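Local coordinates for protein arginyl-trna synthetase (Thermus thermophilus, PDB 1IQ0) that probably attaches L-arginine to its cognate tRNA at the expense of ATP, as a monomeric class I arginyl-tRNA synthetase, at residues K116-R124 with A402-E410; N217-M227 with Y324-L332. All coordinates share one frame; numbering follows the deposited sequence.

Contact 1: residues K116-R124 with A402-E410; sequences KELHVGHLR and AVSVDEVLE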
ATOM      1  N   LYS A 116      -7.569 -15.044  17.164  1.00 24.45           N
ATOM      2  CA  LYS A 116      -7.031 -16.252  16.526  1.00 23.99           C
ATOM      3  C   LYS A 116      -5.998 -15.870  15.460  1.00 25.16           C
ATOM      4  O   LYS A 116      -5.817 -14.689  15.169  1.00 26.10           O
ATOM      5  CB  LYS A 116      -8.162 -17.083  15.899  1.00 23.58           C
ATOM      6  CG  LYS A 116      -8.922 -16.405  14.757  1.00 27.09           C
ATOM      7  CD  LYS A 116     -10.178 -17.208  14.424  1.00 31.30           C
ATOM      8  CE  LYS A 116     -10.621 -17.042  12.974  1.00 33.00           C
ATOM      9  NZ  LYS A 116     -10.955 -15.651  12.612  1.00 35.60           N
ATOM     10  N   GLU A 117      -5.327 -16.866  14.879  1.00 27.29           N
ATOM     11  CA  GLU A 117      -4.292 -16.610  13.871  1.00 25.01           C
ATOM     12  C   GLU A 117      -4.834 -15.932  12.619  1.00 21.89           C
ATOM     13  O   GLU A 117      -5.987 -16.122  12.252  1.00 25.40           O
ATOM     14  CB  GLU A 117      -3.582 -17.918  13.476  1.00 21.71           C
ATOM     15  CG  GLU A 117      -4.410 -18.855  12.598  1.00 24.63           C
ATOM     16  CD  GLU A 117      -5.474 -19.629  13.370  1.00 31.72           C
ATOM     17  OE1 GLU A 117      -6.317 -20.281  12.717  1.00 36.27           O
ATOM     18  OE2 GLU A 117      -5.467 -19.595  14.621  1.00 35.19           O
ATOM     19  N   LEU A 118      -3.994 -15.147  11.957  1.00 18.77           N
ATOM     20  CA  LEU A 118      -4.399 -14.453  10.734  1.00 20.80           C
ATOM     21  C   LEU A 118      -4.630 -15.450   9.601  1.00 22.20           C
ATOM     22  O   LEU A 118      -3.995 -16.502   9.554  1.00 22.44           O
ATOM     23  CB  LEU A 118      -3.326 -13.455  10.293  1.00 20.56           C
ATOM     24  CG  LEU A 118      -2.611 -12.556  11.306  1.00 24.84           C
ATOM     25  CD1 LEU A 118      -2.087 -11.347  10.545  1.00 24.79           C
ATOM     26  CD2 LEU A 118      -3.529 -12.101  12.428  1.00 24.78           C
ATOM     27  N   HIS A 119      -5.545 -15.115   8.697  1.00 21.34           N
ATOM     28  CA  HIS A 119      -5.853 -15.970   7.559  1.00 27.95           C
ATOM     29  C   HIS A 119      -5.546 -15.235   6.247  1.00 28.33           C
ATOM     30  O   HIS A 119      -5.299 -14.030   6.252  1.00 26.44           O
ATOM     31  CB  HIS A 119      -7.320 -16.423   7.617  1.00 29.58           C
ATOM     32  CG  HIS A 119      -8.313 -15.310   7.487  1.00 40.82           C
ATOM     33  ND1 HIS A 119      -9.441 -15.228   8.276  1.00 46.33           N
ATOM     34  CD2 HIS A 119      -8.367 -14.250   6.645  1.00 44.93           C
ATOM     35  CE1 HIS A 119     -10.145 -14.164   7.928  1.00 49.14           C
ATOM     36  NE2 HIS A 119      -9.515 -13.553   6.940  1.00 45.47           N
ATOM     37  N   VAL A 120      -5.572 -15.958   5.132  1.00 26.57           N
ATOM     38  CA  VAL A 120      -5.245 -15.380   3.828  1.00 27.54           C
ATOM     39  C   VAL A 120      -5.931 -14.063   3.498  1.00 27.49           C
ATOM     40  O   VAL A 120      -5.343 -13.211   2.833  1.00 26.73           O
ATOM     41  CB  VAL A 120      -5.529 -16.376   2.679  1.00 36.68           C
ATOM     42  CG1 VAL A 120      -4.720 -17.645   2.887  1.00 39.16           C
ATOM     43  CG2 VAL A 120      -7.010 -16.687   2.612  1.00 38.38           C
ATOM     44  N   GLY A 121      -7.169 -13.891   3.954  1.00 43.18           N
ATOM     45  CA  GLY A 121      -7.876 -12.653   3.684  1.00 43.30           C
ATOM     46  C   GLY A 121      -7.141 -11.448   4.242  1.00 44.34           C
ATOM     47  O   GLY A 121      -7.213 -10.347   3.692  1.00 50.29           O
ATOM     48  N   HIS A 122      -6.418 -11.666   5.333  1.00 31.79           N
ATOM     49  CA  HIS A 122      -5.663 -10.614   6.001  1.00 31.32           C
ATOM     50  C   HIS A 122      -4.342 -10.305   5.302  1.00 31.36           C
ATOM     51  O   HIS A 122      -3.734  -9.263   5.551  1.00 33.96           O
ATOM     52  CB  HIS A 122      -5.387 -11.027   7.452  1.00 26.63           C
ATOM     53  CG  HIS A 122      -6.627 -11.250   8.257  1.00 28.61           C
ATOM     54  ND1 HIS A 122      -6.756 -12.284   9.161  1.00 26.24           N
ATOM     55  CD2 HIS A 122      -7.791 -10.558   8.305  1.00 28.22           C
ATOM     56  CE1 HIS A 122      -7.945 -12.217   9.733  1.00 30.23           C
ATOM     57  NE2 HIS A 122      -8.591 -11.179   9.233  1.00 31.13           N
ATOM     58  N   LEU A 123      -3.902 -11.217   4.436  1.00 26.84           N
ATOM     59  CA  LEU A 123      -2.646 -11.061   3.706  1.00 28.67           C
ATOM     60  C   LEU A 123      -2.621  -9.828   2.821  1.00 28.81           C
ATOM     61  O   LEU A 123      -1.716  -9.005   2.920  1.00 37.41           O
ATOM     62  CB  LEU A 123      -2.384 -12.284   2.829  1.00 38.31           C
ATOM     63  CG  LEU A 123      -1.165 -13.143   3.146  1.00 37.58           C
ATOM     64  CD1 LEU A 123      -1.082 -14.244   2.109  1.00 37.53           C
ATOM     65  CD2 LEU A 123       0.095 -12.299   3.142  1.00 39.14           C
ATOM     66  N   ARG A 124      -3.605  -9.717   1.938  1.00 19.51           N
ATOM     67  CA  ARG A 124      -3.671  -8.584   1.033  1.00 20.52           C
ATOM     68  C   ARG A 124      -3.751  -7.253   1.788  1.00 16.48           C
ATOM     69  O   ARG A 124      -3.102  -6.276   1.403  1.00 18.25           O
ATOM     70  CB  ARG A 124      -4.865  -8.713   0.082  1.00 30.32           C
ATOM     71  CG  ARG A 124      -5.116  -7.432  -0.692  1.00 33.28           C
ATOM     72  CD  ARG A 124      -5.048  -7.580  -2.195  1.00 27.94           C
ATOM     73  NE  ARG A 124      -6.255  -8.161  -2.758  1.00 30.48           N
ATOM     74  CZ  ARG A 124      -6.638  -8.016  -4.026  1.00 26.88           C
ATOM     75  NH1 ARG A 124      -5.918  -7.299  -4.872  1.00 28.76           N
ATOM     76  NH2 ARG A 124      -7.735  -8.618  -4.457  1.00 25.65           N
ATOM     77  N   ALA A 402     -10.120 -23.435   6.203  1.00109.41           N
ATOM     78  CA  ALA A 402      -9.289 -22.276   5.896  1.00112.71           C
ATOM     79  C   ALA A 402      -7.822 -22.562   6.194  1.00110.91           C
ATOM     80  O   ALA A 402      -7.493 -23.534   6.877  1.00113.14           O
ATOM     81  CB  ALA A 402      -9.758 -21.068   6.700  1.00 48.24           C
ATOM     82  N   VAL A 403      -6.944 -21.709   5.676  1.00 52.01           N
ATOM     83  CA  VAL A 403      -5.511 -21.861   5.888  1.00 45.22           C
ATOM     84  C   VAL A 403      -4.949 -20.561   6.457  1.00 41.07           C
ATOM     85  O   VAL A 403      -5.223 -19.476   5.945  1.00 40.21           O
ATOM     86  CB  VAL A 403      -4.787 -22.205   4.570  1.00 43.93           C
ATOM     87  CG1 VAL A 403      -3.296 -22.409   4.821  1.00 40.94           C
ATOM     88  CG2 VAL A 403      -5.399 -23.458   3.962  1.00 40.30           C
ATOM     89  N   SER A 404      -4.174 -20.684   7.532  1.00 32.05           N
ATOM     90  CA  SER A 404      -3.576 -19.533   8.190  1.00 28.09           C
ATOM     91  C   SER A 404      -2.428 -18.955   7.380  1.00 27.28           C
ATOM     92  O   SER A 404      -1.815 -19.643   6.560  1.00 27.28           O
ATOM     93  CB  SER A 404      -3.037 -19.928   9.560  1.00 26.06           C
ATOM     94  OG  SER A 404      -1.904 -20.762   9.411  1.00 25.16           O
ATOM     95  N   VAL A 405      -2.137 -17.686   7.631  1.00 24.73           N
ATOM     96  CA  VAL A 405      -1.056 -17.004   6.945  1.00 24.03           C
ATOM     97  C   VAL A 405       0.262 -17.665   7.312  1.00 23.65           C
ATOM     98  O   VAL A 405       1.156 -17.786   6.478  1.00 23.36           O
ATOM     99  CB  VAL A 405      -1.010 -15.513   7.339  1.00 23.92           C
ATOM    100  CG1 VAL A 405       0.268 -14.860   6.799  1.00 21.46           C
ATOM    101  CG2 VAL A 405      -2.237 -14.801   6.790  1.00 23.07           C
ATOM    102  N   ASP A 406       0.384 -18.097   8.562  1.00 24.33           N
ATOM    103  CA  ASP A 406       1.609 -18.744   9.001  1.00 24.02           C
ATOM    104  C   ASP A 406       1.893 -20.014   8.201  1.00 26.91           C
ATOM    105  O   ASP A 406       3.052 -20.348   7.953  1.00 28.98           O
ATOM    106  CB  ASP A 406       1.544 -19.071  10.491  1.00 23.56           C
ATOM    107  CG  ASP A 406       1.603 -17.830  11.357  1.00 27.13           C
ATOM    108  OD1 ASP A 406       2.208 -16.824  10.922  1.00 26.85           O
ATOM    109  OD2 ASP A 406       1.058 -17.870  12.478  1.00 30.85           O
ATOM    110  N   GLU A 407       0.836 -20.713   7.794  1.00 26.07           N
ATOM    111  CA  GLU A 407       1.008 -21.928   7.010  1.00 28.92           C
ATOM    112  C   GLU A 407       1.401 -21.573   5.582  1.00 31.29           C
ATOM    113  O   GLU A 407       2.256 -22.229   5.000  1.00 30.00           O
ATOM    114  CB  GLU A 407      -0.274 -22.759   7.003  1.00 40.60           C
ATOM    115  CG  GLU A 407      -0.624 -23.333   8.365  1.00 50.70           C
ATOM    116  CD  GLU A 407      -1.946 -24.074   8.358  1.00 56.91           C
ATOM    117  OE1 GLU A 407      -2.049 -25.106   7.658  1.00 57.53           O
ATOM    118  OE2 GLU A 407      -2.882 -23.615   9.049  1.00 61.68           O
ATOM    119  N   VAL A 408       0.777 -20.543   5.015  1.00 30.99           N
ATOM    120  CA  VAL A 408       1.119 -20.143   3.661  1.00 29.93           C
ATOM    121  C   VAL A 408       2.585 -19.728   3.653  1.00 30.09           C
ATOM    122  O   VAL A 408       3.318 -20.046   2.722  1.00 32.56           O
ATOM    123  CB  VAL A 408       0.242 -18.976   3.159  1.00 26.16           C
ATOM    124  CG1 VAL A 408       0.738 -18.502   1.794  1.00 21.66           C
ATOM    125  CG2 VAL A 408      -1.212 -19.430   3.034  1.00 23.08           C
ATOM    126  N   LEU A 409       3.018 -19.040   4.707  1.00 28.46           N
ATOM    127  CA  LEU A 409       4.405 -18.615   4.804  1.00 30.14           C
ATOM    128  C   LEU A 409       5.346 -19.815   4.848  1.00 32.67           C
ATOM    129  O   LEU A 409       6.330 -19.865   4.103  1.00 32.30           O
ATOM    130  CB  LEU A 409       4.624 -17.754   6.050  1.00 31.64           C
ATOM    131  CG  LEU A 409       4.091 -16.318   6.009  1.00 35.84           C
ATOM    132  CD1 LEU A 409       4.323 -15.633   7.350  1.00 33.46           C
ATOM    133  CD2 LEU A 409       4.789 -15.553   4.896  1.00 36.20           C
ATOM    134  N   GLU A 410       5.046 -20.787   5.708  1.00 33.02           N
ATOM    135  CA  GLU A 410       5.902 -21.961   5.832  1.00 33.77           C
ATOM    136  C   GLU A 410       5.954 -22.792   4.558  1.00 29.27           C
ATOM    137  O   GLU A 410       7.020 -23.238   4.155  1.00 30.85           O
ATOM    138  CB  GLU A 410       5.453 -22.846   6.999  1.00 45.94           C
ATOM    139  CG  GLU A 410       4.125 -23.554   6.791  1.00 59.78           C
ATOM    140  CD  GLU A 410       3.904 -24.679   7.790  1.00 65.31           C
ATOM    141  OE1 GLU A 410       2.816 -25.291   7.768  1.00 65.21           O
ATOM    142  OE2 GLU A 410       4.823 -24.955   8.595  1.00 67.56           O
TER
HETATM  143  O   HOH W   1      -0.963 -15.435  12.916  1.00 24.72           O
HETATM  144  O   HOH W   2      -1.533 -17.146  10.712  1.00 34.61           O

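Contact 2: residues N217-M227 with Y324-L332; sequences NRILLAQMATM and YENPYYPGL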
ATOM      1  N   ASN A 217      -4.014  -9.457  24.855  1.00 18.61           N
ATOM      2  CA  ASN A 217      -2.663  -9.090  24.456  1.00 20.47           C
ATOM      3  C   ASN A 217      -1.810 -10.313  24.113  1.00 24.61           C
ATOM      4  O   ASN A 217      -0.976 -10.243  23.212  1.00 27.42           O
ATOM      5  CB  ASN A 217      -1.988  -8.283  25.564  1.00 21.53           C
ATOM      6  CG  ASN A 217      -0.730  -7.581  25.088  1.00 25.96           C
ATOM      7  OD1 ASN A 217       0.338  -7.722  25.682  1.00 28.27           O
ATOM      8  ND2 ASN A 217      -0.853  -6.814  24.016  1.00 24.17           N
ATOM      9  N   ARG A 218      -2.020 -11.426  24.818  1.00 25.44           N
ATOM     10  CA  ARG A 218      -1.250 -12.646  24.553  1.00 26.40           C
ATOM     11  C   ARG A 218      -1.479 -13.115  23.128  1.00 24.68           C
ATOM     12  O   ARG A 218      -0.547 -13.538  22.446  1.00 26.29           O
ATOM     13  CB  ARG A 218      -1.641 -13.785  25.504  1.00 30.00           C
ATOM     14  CG  ARG A 218      -1.257 -13.565  26.953  1.00 37.52           C
ATOM     15  CD  ARG A 218      -1.495 -14.827  27.781  1.00 44.53           C
ATOM     16  NE  ARG A 218      -0.620 -15.931  27.376  1.00 47.64           N
ATOM     17  CZ  ARG A 218      -0.566 -17.110  27.991  1.00 49.67           C
ATOM     18  NH1 ARG A 218      -1.338 -17.352  29.044  1.00 47.38           N
ATOM     19  NH2 ARG A 218       0.268 -18.048  27.561  1.00 50.80           N
ATOM     20  N   ILE A 219      -2.728 -13.045  22.684  1.00 21.69           N
ATOM     21  CA  ILE A 219      -3.066 -13.458  21.334  1.00 23.49           C
ATOM     22  C   ILE A 219      -2.467 -12.471  20.336  1.00 24.21           C
ATOM     23  O   ILE A 219      -1.877 -12.883  19.337  1.00 23.62           O
ATOM     24  CB  ILE A 219      -4.598 -13.531  21.149  1.00 22.33           C
ATOM     25  CG1 ILE A 219      -5.185 -14.536  22.151  1.00 20.15           C
ATOM     26  CG2 ILE A 219      -4.938 -13.932  19.718  1.00 19.50           C
ATOM     27  CD1 ILE A 219      -6.689 -14.748  22.009  1.00 13.59           C
ATOM     28  N   LEU A 220      -2.597 -11.173  20.621  1.00 21.44           N
ATOM     29  CA  LEU A 220      -2.067 -10.133  19.739  1.00 22.30           C
ATOM     30  C   LEU A 220      -0.550 -10.249  19.530  1.00 22.81           C
ATOM     31  O   LEU A 220      -0.062 -10.061  18.420  1.00 20.12           O
ATOM     32  CB  LEU A 220      -2.402  -8.731  20.278  1.00 14.61           C
ATOM     33  CG  LEU A 220      -1.717  -7.576  19.522  1.00 16.87           C
ATOM     34  CD1 LEU A 220      -2.148  -7.580  18.059  1.00 15.12           C
ATOM     35  CD2 LEU A 220      -2.056  -6.248  20.179  1.00 13.81           C
ATOM     36  N   LEU A 221       0.193 -10.557  20.586  1.00 22.11           N
ATOM     37  CA  LEU A 221       1.638 -10.695  20.454  1.00 22.13           C
ATOM     38  C   LEU A 221       2.005 -11.782  19.438  1.00 23.40           C
ATOM     39  O   LEU A 221       2.932 -11.604  18.648  1.00 26.82           O
ATOM     40  CB  LEU A 221       2.273 -10.989  21.815  1.00 20.72           C
ATOM     41  CG  LEU A 221       2.357  -9.753  22.733  1.00 17.70           C
ATOM     42  CD1 LEU A 221       2.867 -10.153  24.125  1.00 20.58           C
ATOM     43  CD2 LEU A 221       3.295  -8.725  22.110  1.00 17.25           C
ATOM     44  N   ALA A 222       1.264 -12.891  19.446  1.00 17.82           N
ATOM     45  CA  ALA A 222       1.514 -13.987  18.510  1.00 15.54           C
ATOM     46  C   ALA A 222       1.089 -13.597  17.092  1.00 19.27           C
ATOM     47  O   ALA A 222       1.726 -13.991  16.115  1.00 18.00           O
ATOM     48  CB  ALA A 222       0.770 -15.257  18.960  1.00 22.33           C
ATOM     49  N   GLN A 223       0.013 -12.825  16.972  1.00 19.84           N
ATOM     50  CA  GLN A 223      -0.427 -12.388  15.651  1.00 18.53           C
ATOM     51  C   GLN A 223       0.642 -11.458  15.098  1.00 19.25           C
ATOM     52  O   GLN A 223       0.910 -11.441  13.898  1.00 22.52           O
ATOM     53  CB  GLN A 223      -1.731 -11.596  15.727  1.00 21.44           C
ATOM     54  CG  GLN A 223      -2.950 -12.359  16.174  1.00 25.03           C
ATOM     55  CD  GLN A 223      -4.153 -11.447  16.225  1.00 19.51           C
ATOM     56  OE1 GLN A 223      -4.086 -10.371  16.809  1.00 21.88           O
ATOM     57  NE2 GLN A 223      -5.255 -11.861  15.607  1.00 16.97           N
ATOM     58  N   MET A 224       1.243 -10.677  15.992  1.00 20.43           N
ATOM     59  CA  MET A 224       2.264  -9.715  15.601  1.00 21.19           C
ATOM     60  C   MET A 224       3.511 -10.380  15.032  1.00 24.34           C
ATOM     61  O   MET A 224       4.244  -9.758  14.264  1.00 23.00           O
ATOM     62  CB  MET A 224       2.635  -8.823  16.790  1.00 22.08           C
ATOM     63  CG  MET A 224       3.421  -7.578  16.401  1.00 24.65           C
ATOM     64  SD  MET A 224       3.338  -6.293  17.682  1.00 30.53           S
ATOM     65  CE  MET A 224       1.570  -6.060  17.789  1.00 24.84           C
ATOM     66  N   ALA A 225       3.757 -11.636  15.401  1.00 19.30           N
ATOM     67  CA  ALA A 225       4.919 -12.346  14.874  1.00 20.95           C
ATOM     68  C   ALA A 225       4.697 -12.556  13.373  1.00 19.75           C
ATOM     69  O   ALA A 225       5.636 -12.501  12.576  1.00 21.23           O
ATOM     70  CB  ALA A 225       5.092 -13.686  15.582  1.00 18.24           C
ATOM     71  N   THR A 226       3.441 -12.787  12.997  1.00 21.74           N
ATOM     72  CA  THR A 226       3.073 -12.986  11.601  1.00 20.12           C
ATOM     73  C   THR A 226       3.199 -11.657  10.837  1.00 24.46           C
ATOM     74  O   THR A 226       3.706 -11.619   9.711  1.00 26.97           O
ATOM     75  CB  THR A 226       1.624 -13.502  11.487  1.00 25.64           C
ATOM     76  OG1 THR A 226       1.471 -14.669  12.302  1.00 21.13           O
ATOM     77  CG2 THR A 226       1.284 -13.850  10.042  1.00 18.57           C
ATOM     78  N   MET A 227       2.739 -10.573  11.456  1.00 22.64           N
ATOM     79  CA  MET A 227       2.814  -9.247  10.843  1.00 23.36           C
ATOM     80  C   MET A 227       4.277  -8.922  10.560  1.00 24.53           C
ATOM     81  O   MET A 227       4.619  -8.416   9.493  1.00 21.92           O
ATOM     82  CB  MET A 227       2.236  -8.194  11.791  1.00 17.99           C
ATOM     83  CG  MET A 227       0.739  -8.321  12.041  1.00 16.24           C
ATOM     84  SD  MET A 227       0.182  -7.259  13.404  1.00 22.33           S
ATOM     85  CE  MET A 227      -1.288  -8.190  13.981  1.00 15.92           C
ATOM     86  N   TYR A 324       5.055   0.156  23.587  1.00 25.19           N
ATOM     87  CA  TYR A 324       4.400  -1.143  23.598  1.00 24.72           C
ATOM     88  C   TYR A 324       5.462  -2.222  23.705  1.00 29.59           C
ATOM     89  O   TYR A 324       6.315  -2.350  22.826  1.00 32.77           O
ATOM     90  CB  TYR A 324       3.591  -1.360  22.320  1.00 21.85           C
ATOM     91  CG  TYR A 324       2.905  -2.709  22.263  1.00 19.98           C
ATOM     92  CD1 TYR A 324       1.923  -3.053  23.195  1.00 17.11           C
ATOM     93  CD2 TYR A 324       3.239  -3.644  21.279  1.00 21.22           C
ATOM     94  CE1 TYR A 324       1.287  -4.291  23.147  1.00 15.78           C
ATOM     95  CE2 TYR A 324       2.616  -4.883  21.222  1.00 19.16           C
ATOM     96  CZ  TYR A 324       1.638  -5.201  22.158  1.00 18.49           C
ATOM     97  OH  TYR A 324       1.008  -6.425  22.099  1.00 21.82           O
ATOM     98  N   GLU A 325       5.404  -2.994  24.787  1.00 31.09           N
ATOM     99  CA  GLU A 325       6.359  -4.061  25.011  1.00 28.97           C
ATOM    100  C   GLU A 325       6.116  -5.190  24.010  1.00 24.99           C
ATOM    101  O   GLU A 325       5.054  -5.810  24.003  1.00 23.42           O
ATOM    102  CB  GLU A 325       6.234  -4.590  26.443  1.00 43.88           C
ATOM    103  CG  GLU A 325       7.254  -5.665  26.789  1.00 58.92           C
ATOM    104  CD  GLU A 325       7.135  -6.155  28.222  1.00 63.73           C
ATOM    105  OE1 GLU A 325       6.065  -6.686  28.590  1.00 60.13           O
ATOM    106  OE2 GLU A 325       8.115  -6.011  28.982  1.00 68.41           O
ATOM    107  N   ASN A 326       7.104  -5.438  23.159  1.00 25.38           N
ATOM    108  CA  ASN A 326       7.010  -6.487  22.150  1.00 24.73           C
ATOM    109  C   ASN A 326       8.410  -6.730  21.600  1.00 23.10           C
ATOM    110  O   ASN A 326       9.258  -5.843  21.640  1.00 26.96           O
ATOM    111  CB  ASN A 326       6.081  -6.054  21.019  1.00 24.87           C
ATOM    112  CG  ASN A 326       6.750  -5.100  20.051  1.00 25.54           C
ATOM    113  OD1 ASN A 326       7.217  -5.508  18.994  1.00 29.20           O
ATOM    114  ND2 ASN A 326       6.809  -3.825  20.417  1.00 22.93           N
ATOM    115  N   PRO A 327       8.668  -7.933  21.076  1.00 27.47           N
ATOM    116  CA  PRO A 327       9.999  -8.229  20.541  1.00 32.94           C
ATOM    117  C   PRO A 327      10.224  -7.915  19.068  1.00 35.64           C
ATOM    118  O   PRO A 327      11.299  -8.201  18.541  1.00 38.06           O
ATOM    119  CB  PRO A 327      10.146  -9.718  20.823  1.00 41.85           C
ATOM    120  CG  PRO A 327       8.753 -10.215  20.544  1.00 39.63           C
ATOM    121  CD  PRO A 327       7.880  -9.171  21.237  1.00 38.63           C
ATOM    122  N   TYR A 328       9.243  -7.313  18.406  1.00 33.63           N
ATOM    123  CA  TYR A 328       9.392  -7.043  16.979  1.00 30.82           C
ATOM    124  C   TYR A 328       9.634  -5.593  16.582  1.00 32.80           C
ATOM    125  O   TYR A 328      10.454  -5.314  15.703  1.00 32.16           O
ATOM    126  CB  TYR A 328       8.171  -7.573  16.224  1.00 32.21           C
ATOM    127  CG  TYR A 328       7.707  -8.926  16.714  1.00 33.55           C
ATOM    128  CD1 TYR A 328       6.665  -9.033  17.635  1.00 35.20           C
ATOM    129  CD2 TYR A 328       8.341 -10.098  16.296  1.00 35.91           C
ATOM    130  CE1 TYR A 328       6.266 -10.274  18.129  1.00 37.08           C
ATOM    131  CE2 TYR A 328       7.949 -11.346  16.786  1.00 37.84           C
ATOM    132  CZ  TYR A 328       6.914 -11.423  17.701  1.00 40.42           C
ATOM    133  OH  TYR A 328       6.528 -12.648  18.200  1.00 44.18           O
ATOM    134  N   TYR A 329       8.925  -4.667  17.218  1.00 27.17           N
ATOM    135  CA  TYR A 329       9.079  -3.259  16.880  1.00 26.76           C
ATOM    136  C   TYR A 329       9.483  -2.406  18.071  1.00 28.81           C
ATOM    137  O   TYR A 329       8.661  -2.090  18.926  1.00 28.78           O
ATOM    138  CB  TYR A 329       7.777  -2.722  16.300  1.00 26.71           C
ATOM    139  CG  TYR A 329       7.203  -3.593  15.215  1.00 23.82           C
ATOM    140  CD1 TYR A 329       6.271  -4.587  15.516  1.00 22.08           C
ATOM    141  CD2 TYR A 329       7.583  -3.419  13.881  1.00 22.95           C
ATOM    142  CE1 TYR A 329       5.719  -5.385  14.509  1.00 20.97           C
ATOM    143  CE2 TYR A 329       7.042  -4.210  12.870  1.00 21.64           C
ATOM    144  CZ  TYR A 329       6.106  -5.188  13.193  1.00 21.44           C
ATOM    145  OH  TYR A 329       5.538  -5.939  12.197  1.00 21.34           O
ATOM    146  N   PRO A 330      10.761  -2.007  18.124  1.00 33.33           N
ATOM    147  CA  PRO A 330      11.305  -1.183  19.207  1.00 32.47           C
ATOM    148  C   PRO A 330      10.587   0.153  19.390  1.00 33.52           C
ATOM    149  O   PRO A 330      10.377   0.600  20.517  1.00 36.75           O
ATOM    150  CB  PRO A 330      12.764  -0.994  18.793  1.00 32.34           C
ATOM    151  CG  PRO A 330      13.058  -2.256  18.009  1.00 32.09           C
ATOM    152  CD  PRO A 330      11.817  -2.382  17.167  1.00 34.33           C
ATOM    153  N   GLY A 331      10.201   0.785  18.285  1.00 32.31           N
ATOM    154  CA  GLY A 331       9.544   2.078  18.377  1.00 30.92           C
ATOM    155  C   GLY A 331       8.026   2.098  18.378  1.00 31.28           C
ATOM    156  O   GLY A 331       7.429   3.168  18.332  1.00 32.73           O
ATOM    157  N   LEU A 332       7.391   0.934  18.437  1.00 25.20           N
ATOM    158  CA  LEU A 332       5.933   0.885  18.429  1.00 24.26           C
ATOM    159  C   LEU A 332       5.320   1.447  19.719  1.00 25.90           C
ATOM    160  O   LEU A 332       5.766   1.122  20.818  1.00 25.43           O
ATOM    161  CB  LEU A 332       5.469  -0.557  18.202  1.00 18.82           C
ATOM    162  CG  LEU A 332       3.965  -0.843  18.154  1.00 20.48           C
ATOM    163  CD1 LEU A 332       3.291   0.031  17.102  1.00 20.67           C
ATOM    164  CD2 LEU A 332       3.753  -2.326  17.841  1.00 15.85           C
TER
HETATM  165  O   HOH W   3       2.916  -6.300  25.522  1.00 45.52           O

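Contact 1: residues K116-R124 with A402-E410
Val405 drives its CG2 methyl into the bend where the chain of 116-124 turns into its helix. Val405 CG2 lies 3.9 Å from Leu118 CB and also touches Leu123 CG. Val405 CG2 comes within 3.2 Å of His119 O. With CG1 anti to the backbone N (chi1 170°), it is CG2 that faces this bend. One turn further along helix 405-423, Val408 CG2 meets Val120 CG1 at 3.9 Å, the two side chains crossing at about a right angle.

Outside this apolar centre the backbones join once: Val405 N donates to Leu118 O at 2.9 Å, almost straight at 168°, although the nitrogen stands above the carbonyl plane. The same oxygen accepts from a water that in turn takes the N-H of Asp406, so two donors hold it. A second water links Leu118 N to Asp406 OD2. Ser404 is the N-cap of helix 405-423; its OG accepts from Glu407 N, while its CB packs on Glu117 CG at 3.5 Å.

On the far side of the loop the His119 and His122 rings, of the predicted HIGH region that marks class I synthetases, lie face against face, His122 CE1 3.4 Å above the His119 ring plane and His119 NE2 as far above that of His122, and His119 N donates to His122 ND1.

The axes of 120-124 and 405-410 pass 10.0 Å apart at 76°. Leu390 of strand 380-390 touches Val403 and Val408, helix 430-448 covers Leu123 with Ile442 and Met446, and helix 176-189 borders Glu117 and Asp406.

Contact 2: residues N217-M227 with Y324-L332
Tyr328 lays one ring face on helix 217-227: Ala225 CA sits 4.0 Å from the ring centroid, 28° off the normal, a CH-pi contact. Pro327 CG lies over the opposite face, toward the rim. Tyr329 instead presents its ring edge to Met224 CG, 3.7 Å from Tyr329 CE1. Met224 SD stands at the edges of both the Tyr324 and Tyr329 rings, 5.2 Å from each centroid, a Met-aromatic contact with each. CG anti to the backbone N (chi1 -165°) carries the thioether out between the tyrosines.

Asn217 ND2 lies in the plane of the Tyr324 ring and donates to its OH at 2.7 Å; the bond is bent, 135°. Leu221 CD2 lies 3.2 Å from Tyr324 OH.

The 324-332 loop connects antiparallel strands 320-323 and 333-335 of the mixed sheet, and the contact packs this connection onto helix 213-229. Asn326 shapes the loop. Its OD1 accepts from Tyr328 N, in an Asx turn, and from Tyr329 N, the latter nearly straight and in the carbonyl plane, on a lone pair, while ND2 donates to Tyr324 O and Tyr329 O. An alanine here would forfeit all four bonds and is likely to let the Tyr328 and Tyr329 backbone drift, disturbing the fit of both rings to the helix.

The chemistry is thus mostly aromatic and thioether packing, with polar bonds spent on the loop's own shape and on the Asn217 end.

Overall arrangement
Contact 1 is the more buried: six of its nine touching residues are buried and none is exposed, against four of twelve, with one exposed, in contact 2. Their centres lie about 17 Å apart, and helix 213-229 joins them. While 217-227 packs against the loop 324-332, between strands 320-323 and 333-335, it also turns Thr226 and Gln223 to contact 1, where Thr226 OG1 lies 2.7 Å from Asp406 OD1 and Gln223 NE2 2.9 Å from Lys116 O, both probable hydrogen bonds. Contact 1 brings branched aliphatic side chains and a backbone bond to the signature region; contact 2 relies on tyrosines and methionine nearer the surface.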